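Local coordinates for protein phiAB6 tailspike (Unidentified phage, PDB 5JS4) that probably binds and fragments the exopolysaccharide of the host Acinetobacter baumannii, as the trimeric beta-helical tailspike of a bacteriophage, at residues F415-F420 with F439-F444; T492-L497 with S521-G526. All blocks are in the same frame, centred on the assembly; numbering follows the deposited sequence.

Interaction 1 (F415-F420 with F439-F444)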
ATOM      1  N   PHE A 415      -1.496  -1.896 -13.061  1.00 10.50           N
ATOM      2  CA  PHE A 415      -1.626  -3.299 -13.415  1.00 10.29           C
ATOM      3  C   PHE A 415      -2.013  -4.070 -12.163  1.00 10.44           C
ATOM      4  O   PHE A 415      -1.164  -4.353 -11.323  1.00 10.70           O
ATOM      5  CB  PHE A 415      -0.315  -3.808 -14.010  1.00 11.00           C
ATOM      6  CG  PHE A 415       0.051  -3.124 -15.292  1.00 11.43           C
ATOM      7  CD1 PHE A 415      -0.481  -3.556 -16.499  1.00 12.06           C
ATOM      8  CD2 PHE A 415       0.885  -2.017 -15.289  1.00 11.92           C
ATOM      9  CE1 PHE A 415      -0.163  -2.914 -17.684  1.00 12.82           C
ATOM     10  CE2 PHE A 415       1.199  -1.365 -16.469  1.00 12.30           C
ATOM     11  CZ  PHE A 415       0.675  -1.816 -17.666  1.00 12.90           C
ATOM     12  N   HIS A 416      -3.305  -4.373 -12.036  1.00 10.56           N
ATOM     13  CA  HIS A 416      -3.850  -4.976 -10.820  1.00 10.82           C
ATOM     14  C   HIS A 416      -4.635  -6.240 -11.114  1.00 10.58           C
ATOM     15  O   HIS A 416      -5.280  -6.347 -12.150  1.00 11.01           O
ATOM     16  CB  HIS A 416      -4.807  -4.007 -10.116  1.00 12.10           C
ATOM     17  CG  HIS A 416      -4.164  -2.744  -9.632  1.00 14.61           C
ATOM     18  ND1 HIS A 416      -4.889  -1.606  -9.354  1.00 18.75           N
ATOM     19  CD2 HIS A 416      -2.871  -2.436  -9.381  1.00 15.06           C
ATOM     20  CE1 HIS A 416      -4.070  -0.653  -8.945  1.00 18.89           C
ATOM     21  NE2 HIS A 416      -2.840  -1.133  -8.947  1.00 16.61           N
ATOM     22  N   ASN A 417      -4.618  -7.176 -10.168  1.00 11.07           N
ATOM     23  CA  ASN A 417      -5.481  -8.356 -10.230  1.00 10.96           C
ATOM     24  C   ASN A 417      -5.295  -9.120 -11.540  1.00 10.53           C
ATOM     25  O   ASN A 417      -6.265  -9.393 -12.248  1.00 10.40           O
ATOM     26  CB  ASN A 417      -6.971  -7.976 -10.064  1.00 11.02           C
ATOM     27  CG  ASN A 417      -7.276  -7.211  -8.779  1.00 11.12           C
ATOM     28  OD1 ASN A 417      -8.334  -6.584  -8.673  1.00 14.48           O
ATOM     29  ND2 ASN A 417      -6.392  -7.277  -7.801  1.00 10.71           N
ATOM     30  N   ILE A 418      -4.045  -9.445 -11.866  1.00 10.83           N
ATOM     31  CA  ILE A 418      -3.738 -10.181 -13.089  1.00 10.95           C
ATOM     32  C   ILE A 418      -3.170 -11.549 -12.748  1.00 11.27           C
ATOM     33  O   ILE A 418      -2.224 -11.662 -11.962  1.00 11.85           O
ATOM     34  CB  ILE A 418      -2.727  -9.451 -13.996  1.00 11.19           C
ATOM     35  CG1 ILE A 418      -3.122  -7.984 -14.192  1.00 12.03           C
ATOM     36  CG2 ILE A 418      -2.638 -10.166 -15.344  1.00 11.21           C
ATOM     37  CD1 ILE A 418      -2.060  -7.149 -14.880  1.00 12.84           C
ATOM     38  N   TYR A 419      -3.759 -12.576 -13.355  1.00 11.30           N
ATOM     39  CA  TYR A 419      -3.339 -13.962 -13.205  1.00 11.63           C
ATOM     40  C   TYR A 419      -2.661 -14.388 -14.505  1.00 11.40           C
ATOM     41  O   TYR A 419      -3.334 -14.604 -15.512  1.00 12.11           O
ATOM     42  CB  TYR A 419      -4.574 -14.830 -12.938  1.00 12.34           C
ATOM     43  CG  TYR A 419      -4.356 -16.186 -12.285  1.00 13.47           C
ATOM     44  CD1 TYR A 419      -3.149 -16.883 -12.387  1.00 13.71           C
ATOM     45  CD2 TYR A 419      -5.396 -16.787 -11.589  1.00 14.71           C
ATOM     46  CE1 TYR A 419      -2.989 -18.130 -11.791  1.00 14.25           C
ATOM     47  CE2 TYR A 419      -5.246 -18.023 -10.993  1.00 15.28           C
ATOM     48  CZ  TYR A 419      -4.045 -18.693 -11.096  1.00 14.93           C
ATOM     49  OH  TYR A 419      -3.922 -19.925 -10.493  1.00 17.83           O
ATOM     50  N   PHE A 420      -1.333 -14.474 -14.483  1.00 11.74           N
ATOM     51  CA  PHE A 420      -0.559 -14.996 -15.608  1.00 11.95           C
ATOM     52  C   PHE A 420      -0.296 -16.481 -15.352  1.00 12.72           C
ATOM     53  O   PHE A 420       0.352 -16.825 -14.360  1.00 13.43           O
ATOM     54  CB  PHE A 420       0.794 -14.284 -15.730  1.00 12.21           C
ATOM     55  CG  PHE A 420       0.714 -12.792 -15.948  1.00 12.14           C
ATOM     56  CD1 PHE A 420       0.672 -12.265 -17.230  1.00 12.32           C
ATOM     57  CD2 PHE A 420       0.755 -11.913 -14.871  1.00 11.42           C
ATOM     58  CE1 PHE A 420       0.635 -10.895 -17.437  1.00 12.29           C
ATOM     59  CE2 PHE A 420       0.721 -10.541 -15.070  1.00 11.36           C
ATOM     60  CZ  PHE A 420       0.662 -10.033 -16.355  1.00 12.16           C
ATOM     61  N   PHE A 439       1.883  -1.932  -9.718  1.00 11.93           N
ATOM     62  CA  PHE A 439       1.640  -3.352  -9.946  1.00 12.16           C
ATOM     63  C   PHE A 439       1.202  -3.956  -8.617  1.00 12.92           C
ATOM     64  O   PHE A 439       1.908  -3.811  -7.626  1.00 15.02           O
ATOM     65  CB  PHE A 439       2.920  -4.039 -10.417  1.00 12.78           C
ATOM     66  CG  PHE A 439       3.538  -3.422 -11.643  1.00 12.64           C
ATOM     67  CD1 PHE A 439       4.355  -2.302 -11.540  1.00 12.32           C
ATOM     68  CD2 PHE A 439       3.316  -3.969 -12.901  1.00 12.98           C
ATOM     69  CE1 PHE A 439       4.934  -1.739 -12.666  1.00 12.40           C
ATOM     70  CE2 PHE A 439       3.893  -3.412 -14.029  1.00 13.66           C
ATOM     71  CZ  PHE A 439       4.701  -2.294 -13.914  1.00 13.45           C
ATOM     72  N   ASP A 440       0.054  -4.630  -8.586  1.00 12.55           N
ATOM     73  CA  ASP A 440      -0.481  -5.144  -7.319  1.00 12.60           C
ATOM     74  C   ASP A 440      -1.388  -6.351  -7.534  1.00 11.92           C
ATOM     75  O   ASP A 440      -2.185  -6.383  -8.477  1.00 12.02           O
ATOM     76  CB  ASP A 440      -1.257  -4.032  -6.593  1.00 14.52           C
ATOM     77  CG  ASP A 440      -1.369  -4.250  -5.078  1.00 15.62           C
ATOM     78  OD1 ASP A 440      -0.891  -5.274  -4.541  1.00 15.99           O
ATOM     79  OD2 ASP A 440      -1.946  -3.366  -4.408  1.00 19.15           O
ATOM     80  N   ASN A 441      -1.275  -7.327  -6.638  1.00 11.61           N
ATOM     81  CA  ASN A 441      -2.112  -8.523  -6.657  1.00 11.32           C
ATOM     82  C   ASN A 441      -2.004  -9.253  -7.985  1.00 10.70           C
ATOM     83  O   ASN A 441      -2.990  -9.495  -8.683  1.00 10.99           O
ATOM     84  CB  ASN A 441      -3.556  -8.164  -6.307  1.00 11.89           C
ATOM     85  CG  ASN A 441      -3.679  -7.570  -4.917  1.00 12.74           C
ATOM     86  OD1 ASN A 441      -4.284  -6.508  -4.725  1.00 15.79           O
ATOM     87  ND2 ASN A 441      -3.083  -8.237  -3.943  1.00 11.91           N
ATOM     88  N   ILE A 442      -0.762  -9.598  -8.309  1.00 10.75           N
ATOM     89  CA  ILE A 442      -0.422 -10.276  -9.541  1.00 11.89           C
ATOM     90  C   ILE A 442       0.048 -11.687  -9.201  1.00 11.65           C
ATOM     91  O   ILE A 442       0.696 -11.915  -8.173  1.00 11.35           O
ATOM     92  CB  ILE A 442       0.645  -9.475 -10.312  1.00 13.23           C
ATOM     93  CG1 ILE A 442      -0.005  -8.217 -10.908  1.00 15.12           C
ATOM     94  CG2 ILE A 442       1.297 -10.315 -11.408  1.00 12.90           C
ATOM     95  CD1 ILE A 442       0.967  -7.214 -11.479  1.00 16.02           C
ATOM     96  N   ILE A 443      -0.308 -12.629 -10.068  1.00 11.89           N
ATOM     97  CA  ILE A 443       0.051 -14.029  -9.905  1.00 11.87           C
ATOM     98  C   ILE A 443       0.858 -14.461 -11.123  1.00 12.09           C
ATOM     99  O   ILE A 443       0.435 -14.227 -12.260  1.00 12.07           O
ATOM    100  CB  ILE A 443      -1.202 -14.928  -9.798  1.00 12.44           C
ATOM    101  CG1 ILE A 443      -2.172 -14.405  -8.728  1.00 13.34           C
ATOM    102  CG2 ILE A 443      -0.803 -16.369  -9.498  1.00 12.52           C
ATOM    103  CD1 ILE A 443      -3.544 -15.042  -8.796  1.00 14.30           C
ATOM    104  N   PHE A 444       2.024 -15.060 -10.880  1.00 12.35           N
ATOM    105  CA  PHE A 444       2.780 -15.763 -11.916  1.00 12.83           C
ATOM    106  C   PHE A 444       2.726 -17.243 -11.573  1.00 13.59           C
ATOM    107  O   PHE A 444       3.337 -17.668 -10.593  1.00 15.05           O
ATOM    108  CB  PHE A 444       4.260 -15.358 -11.954  1.00 13.42           C
ATOM    109  CG  PHE A 444       4.518 -13.890 -12.168  1.00 13.40           C
ATOM    110  CD1 PHE A 444       3.673 -13.094 -12.933  1.00 13.27           C
ATOM    111  CD2 PHE A 444       5.668 -13.316 -11.634  1.00 13.36           C
ATOM    112  CE1 PHE A 444       3.957 -11.752 -13.130  1.00 13.13           C
ATOM    113  CE2 PHE A 444       5.952 -11.976 -11.826  1.00 13.40           C
ATOM    114  CZ  PHE A 444       5.095 -11.195 -12.576  1.00 13.26           C
TER
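The rings of F415 and F439 lie side by side and point the same way. Their planes are only 14° apart, but they are slid so far that they barely overlap, with F415 CD2 3.5 Å from F439 CE2. F420 and F444 also run alongside each other, yet their rings are turned obliquely, at 57°. CD2 of F420 sits at the edge of the F444 ring. I442 CG2 reaches the edge of the F420 ring, 3.7 Å from its CE2. These residues and I418 face the inside of a right-handed parallel beta-helix, where equivalent positions of successive coils stack, as in the pectate lyase-like family. The ring of F461 on the next coil meets that of F439, nearly parallel to it. The two segments are in exact register, and both turn a corner at an asparagine with left-handed backbone angles, N417 and N441. Backbone bonds join the coils on both sides of this corner, from D440 N to F415 O (3.0 Å) and from I443 N to I418 O (2.9 Å). On the opposite face, the Y419 side chain has CG anti to the backbone N (chi1 -159°). This lays its ring where I443 CD1 covers one face, 3.8 Å from the centroid, in a CH-pi contact. H416 CD2 packs on D440 CB at 3.6 Å. Y419 OH bonds to E445 OE1, H416 NE2 to D438 OD2, and D440 OD1 to the backbone N of K463. Y419 and I443 also pack against a second subunit.

Interaction 2 (T492-L497 with S521-G526); sequences TGYVKL and SVSAEG
V522 O touches the backbone of T492, 3.4 Å from T492 C, and one residue earlier S521 is linked to the segment 492-497 through water. That water donates to S521 OG and, over a longer 3.3 Å, to G493 O. S521 OG is also hydrogen-bonded to the backbone O of T505. At V522, a second water donates to both V522 O and T492 O, at 2.7 Å from the former, and so ties the two carbonyls together. The V522 side chain crosses that of T492 obliquely, and the methyls meet CG2 to CG2 at 4.1 Å. V522 also packs on V522 of the third subunit and on V520 of the second. S523 points its CB toward the 492-497 segment. Its OG is turned between the backbone N and the carbonyl carbon (chi1 77°), which lets it accept from E525 N at 3.0 Å and puts it at the edge of the Y494 ring. E525 brings CG to the ring edge of Y494, 3.7 Å from CE1. Its carboxylate plane stands 74° from the ring. Water links OE2 to Y494 OH, at 2.8 Å from OE2, and another water links OE1 to V495 O. The Y494 ring is stacked on H458 of the second subunit. G526 closes the turn, its N bonded to S523 O and its O to S523 N. The segment 521-526 thus forms a type I beta turn with an ST turn at its start, a hairpin bend between strands 519-523 and 526-530, set against a coil of the beta-helix by van der Waals contacts and bridging waters.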
ATOM      1  N   THR A 492       6.439  -2.845  -1.629  1.00 12.22           N
ATOM      2  CA  THR A 492       5.712  -2.744  -0.366  1.00 12.91           C
ATOM      3  C   THR A 492       4.579  -3.757  -0.196  1.00 13.34           C
ATOM      4  O   THR A 492       3.673  -3.551   0.606  1.00 15.58           O
ATOM      5  CB  THR A 492       5.197  -1.308  -0.165  1.00 14.23           C
ATOM      6  OG1 THR A 492       4.429  -0.909  -1.306  1.00 16.44           O
ATOM      7  CG2 THR A 492       6.366  -0.358   0.008  1.00 15.14           C
ATOM      8  N   GLY A 493       4.654  -4.862  -0.928  1.00 13.96           N
ATOM      9  CA  GLY A 493       3.815  -6.025  -0.658  1.00 13.99           C
ATOM     10  C   GLY A 493       4.688  -7.255  -0.532  1.00 13.94           C
ATOM     11  O   GLY A 493       5.835  -7.265  -0.985  1.00 15.21           O
ATOM     12  N   TYR A 494       4.161  -8.296   0.103  1.00 13.19           N
ATOM     13  CA  TYR A 494       4.886  -9.552   0.182  1.00 12.80           C
ATOM     14  C   TYR A 494       4.964 -10.194  -1.205  1.00 12.49           C
ATOM     15  O   TYR A 494       3.981 -10.206  -1.949  1.00 11.66           O
ATOM     16  CB  TYR A 494       4.229 -10.513   1.174  1.00 12.81           C
ATOM     17  CG  TYR A 494       5.044 -11.770   1.384  1.00 13.57           C
ATOM     18  CD1 TYR A 494       6.207 -11.747   2.145  1.00 14.71           C
ATOM     19  CD2 TYR A 494       4.666 -12.974   0.799  1.00 14.19           C
ATOM     20  CE1 TYR A 494       6.968 -12.892   2.324  1.00 15.24           C
ATOM     21  CE2 TYR A 494       5.419 -14.123   0.974  1.00 14.40           C
ATOM     22  CZ  TYR A 494       6.569 -14.077   1.737  1.00 15.35           C
ATOM     23  OH  TYR A 494       7.324 -15.213   1.912  1.00 17.33           O
ATOM     24  N   VAL A 495       6.143 -10.706  -1.551  1.00 12.81           N
ATOM     25  CA  VAL A 495       6.333 -11.452  -2.791  1.00 13.30           C
ATOM     26  C   VAL A 495       6.565 -12.918  -2.432  1.00 13.00           C
ATOM     27  O   VAL A 495       7.621 -13.284  -1.909  1.00 14.13           O
ATOM     28  CB  VAL A 495       7.513 -10.902  -3.622  1.00 14.01           C
ATOM     29  CG1 VAL A 495       7.734 -11.737  -4.877  1.00 14.25           C
ATOM     30  CG2 VAL A 495       7.266  -9.450  -3.998  1.00 13.32           C
ATOM     31  N   LYS A 496       5.560 -13.748  -2.698  1.00 12.53           N
ATOM     32  CA  LYS A 496       5.648 -15.187  -2.464  1.00 13.00           C
ATOM     33  C   LYS A 496       6.460 -15.823  -3.588  1.00 13.49           C
ATOM     34  O   LYS A 496       6.160 -15.615  -4.766  1.00 13.94           O
ATOM     35  CB  LYS A 496       4.248 -15.803  -2.404  1.00 14.12           C
ATOM     36  CG  LYS A 496       4.204 -17.291  -2.085  1.00 14.89           C
ATOM     37  CD  LYS A 496       4.493 -17.573  -0.622  1.00 16.04           C
ATOM     38  CE  LYS A 496       4.305 -19.044  -0.290  1.00 17.40           C
ATOM     39  NZ  LYS A 496       4.519 -19.306   1.157  1.00 18.13           N
ATOM     40  N   LEU A 497       7.482 -16.593  -3.215  1.00 13.25           N
ATOM     41  CA  LEU A 497       8.376 -17.241  -4.174  1.00 14.01           C
ATOM     42  C   LEU A 497       8.354 -18.752  -3.964  1.00 14.70           C
ATOM     43  O   LEU A 497       8.733 -19.241  -2.895  1.00 15.97           O
ATOM     44  CB  LEU A 497       9.802 -16.723  -4.003  1.00 14.28           C
ATOM     45  CG  LEU A 497      10.003 -15.210  -4.137  1.00 14.69           C
ATOM     46  CD1 LEU A 497      11.370 -14.802  -3.607  1.00 15.06           C
ATOM     47  CD2 LEU A 497       9.827 -14.749  -5.576  1.00 14.96           C
ATOM     48  N   SER A 521      11.704  -1.437   0.704  1.00 10.94           N
ATOM     49  CA  SER A 521      11.072  -2.747   0.707  1.00 12.01           C
ATOM     50  C   SER A 521      10.432  -2.958   2.073  1.00 11.95           C
ATOM     51  O   SER A 521      11.103  -2.848   3.097  1.00 12.41           O
ATOM     52  CB  SER A 521      12.099  -3.839   0.406  1.00 12.96           C
ATOM     53  OG  SER A 521      11.470  -5.080   0.136  1.00 15.65           O
ATOM     54  N   VAL A 522       9.129  -3.228   2.078  1.00 11.74           N
ATOM     55  CA  VAL A 522       8.371  -3.406   3.314  1.00 12.20           C
ATOM     56  C   VAL A 522       7.524  -4.664   3.215  1.00 12.10           C
ATOM     57  O   VAL A 522       6.674  -4.777   2.337  1.00 12.63           O
ATOM     58  CB  VAL A 522       7.438  -2.206   3.583  1.00 13.46           C
ATOM     59  CG1 VAL A 522       6.634  -2.410   4.867  1.00 13.89           C
ATOM     60  CG2 VAL A 522       8.239  -0.915   3.650  1.00 14.44           C
ATOM     61  N   SER A 523       7.778  -5.606   4.117  1.00 12.06           N
ATOM     62  CA  SER A 523       6.951  -6.796   4.258  1.00 12.41           C
ATOM     63  C   SER A 523       7.241  -7.415   5.613  1.00 11.53           C
ATOM     64  O   SER A 523       8.062  -6.906   6.371  1.00 11.05           O
ATOM     65  CB  SER A 523       7.256  -7.811   3.154  1.00 14.01           C
ATOM     66  OG  SER A 523       8.458  -8.504   3.426  1.00 15.28           O
ATOM     67  N   ALA A 524       6.591  -8.535   5.903  1.00 12.18           N
ATOM     68  CA  ALA A 524       6.873  -9.269   7.129  1.00 11.76           C
ATOM     69  C   ALA A 524       8.323  -9.756   7.205  1.00 12.88           C
ATOM     70  O   ALA A 524       8.798 -10.096   8.285  1.00 13.83           O
ATOM     71  CB  ALA A 524       5.917 -10.438   7.270  1.00 11.69           C
ATOM     72  N   GLU A 525       9.010  -9.791   6.060  1.00 13.79           N
ATOM     73  CA  GLU A 525      10.425 -10.175   5.994  1.00 15.95           C
ATOM     74  C   GLU A 525      11.354  -9.094   6.540  1.00 14.73           C
ATOM     75  O   GLU A 525      12.492  -9.378   6.901  1.00 16.89           O
ATOM     76  CB  GLU A 525      10.845 -10.465   4.549  1.00 19.37           C
ATOM     77  CG  GLU A 525      10.070 -11.566   3.848  1.00 23.42           C
ATOM     78  CD  GLU A 525      10.577 -11.818   2.438  1.00 28.36           C
ATOM     79  OE1 GLU A 525      10.714 -10.847   1.663  1.00 33.04           O
ATOM     80  OE2 GLU A 525      10.838 -12.990   2.099  1.00 34.60           O
ATOM     81  N   GLY A 526      10.882  -7.850   6.572  1.00 12.74           N
ATOM     82  CA  GLY A 526      11.708  -6.738   7.020  1.00 11.93           C
ATOM     83  C   GLY A 526      11.309  -5.416   6.401  1.00 11.13           C
ATOM     84  O   GLY A 526      10.522  -5.361   5.451  1.00 10.60           O
TER
HETATM   85  O   HOH W   1       4.036  -5.066   2.996  1.00 17.48           O
HETATM   86  O   HOH W   2       8.927  -6.508  -0.307  1.00 19.85           O
HETATM   87  O   HOH W   3       9.554 -15.090   3.407  1.00 38.58           O
HETATM   88  O   HOH W   4       9.982 -12.077  -1.157  1.00 20.02           O
HETATM   89  O   HOH W   5       8.503  -9.378   0.340  1.00 24.94           O

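Interaction 1 closes before interaction 2 opens along the chain, and their centres lie 15 Å apart. Their nearest atoms are about 6 Å apart, so they do not touch. Strand 460-469 lies between them: it pairs in parallel with strand 438-447 of interaction 1 and with strand 495-498 of interaction 2. F464 on that strand touches F439 and I442 of interaction 1 and V495 of interaction 2. The direct backbone bonding of interaction 1 gives way to water bridges in interaction 2, where the chain bends into antiparallel strands. Both contacts touch the second subunit. None of their residues belongs to the malonic acid pockets seen in the crystal.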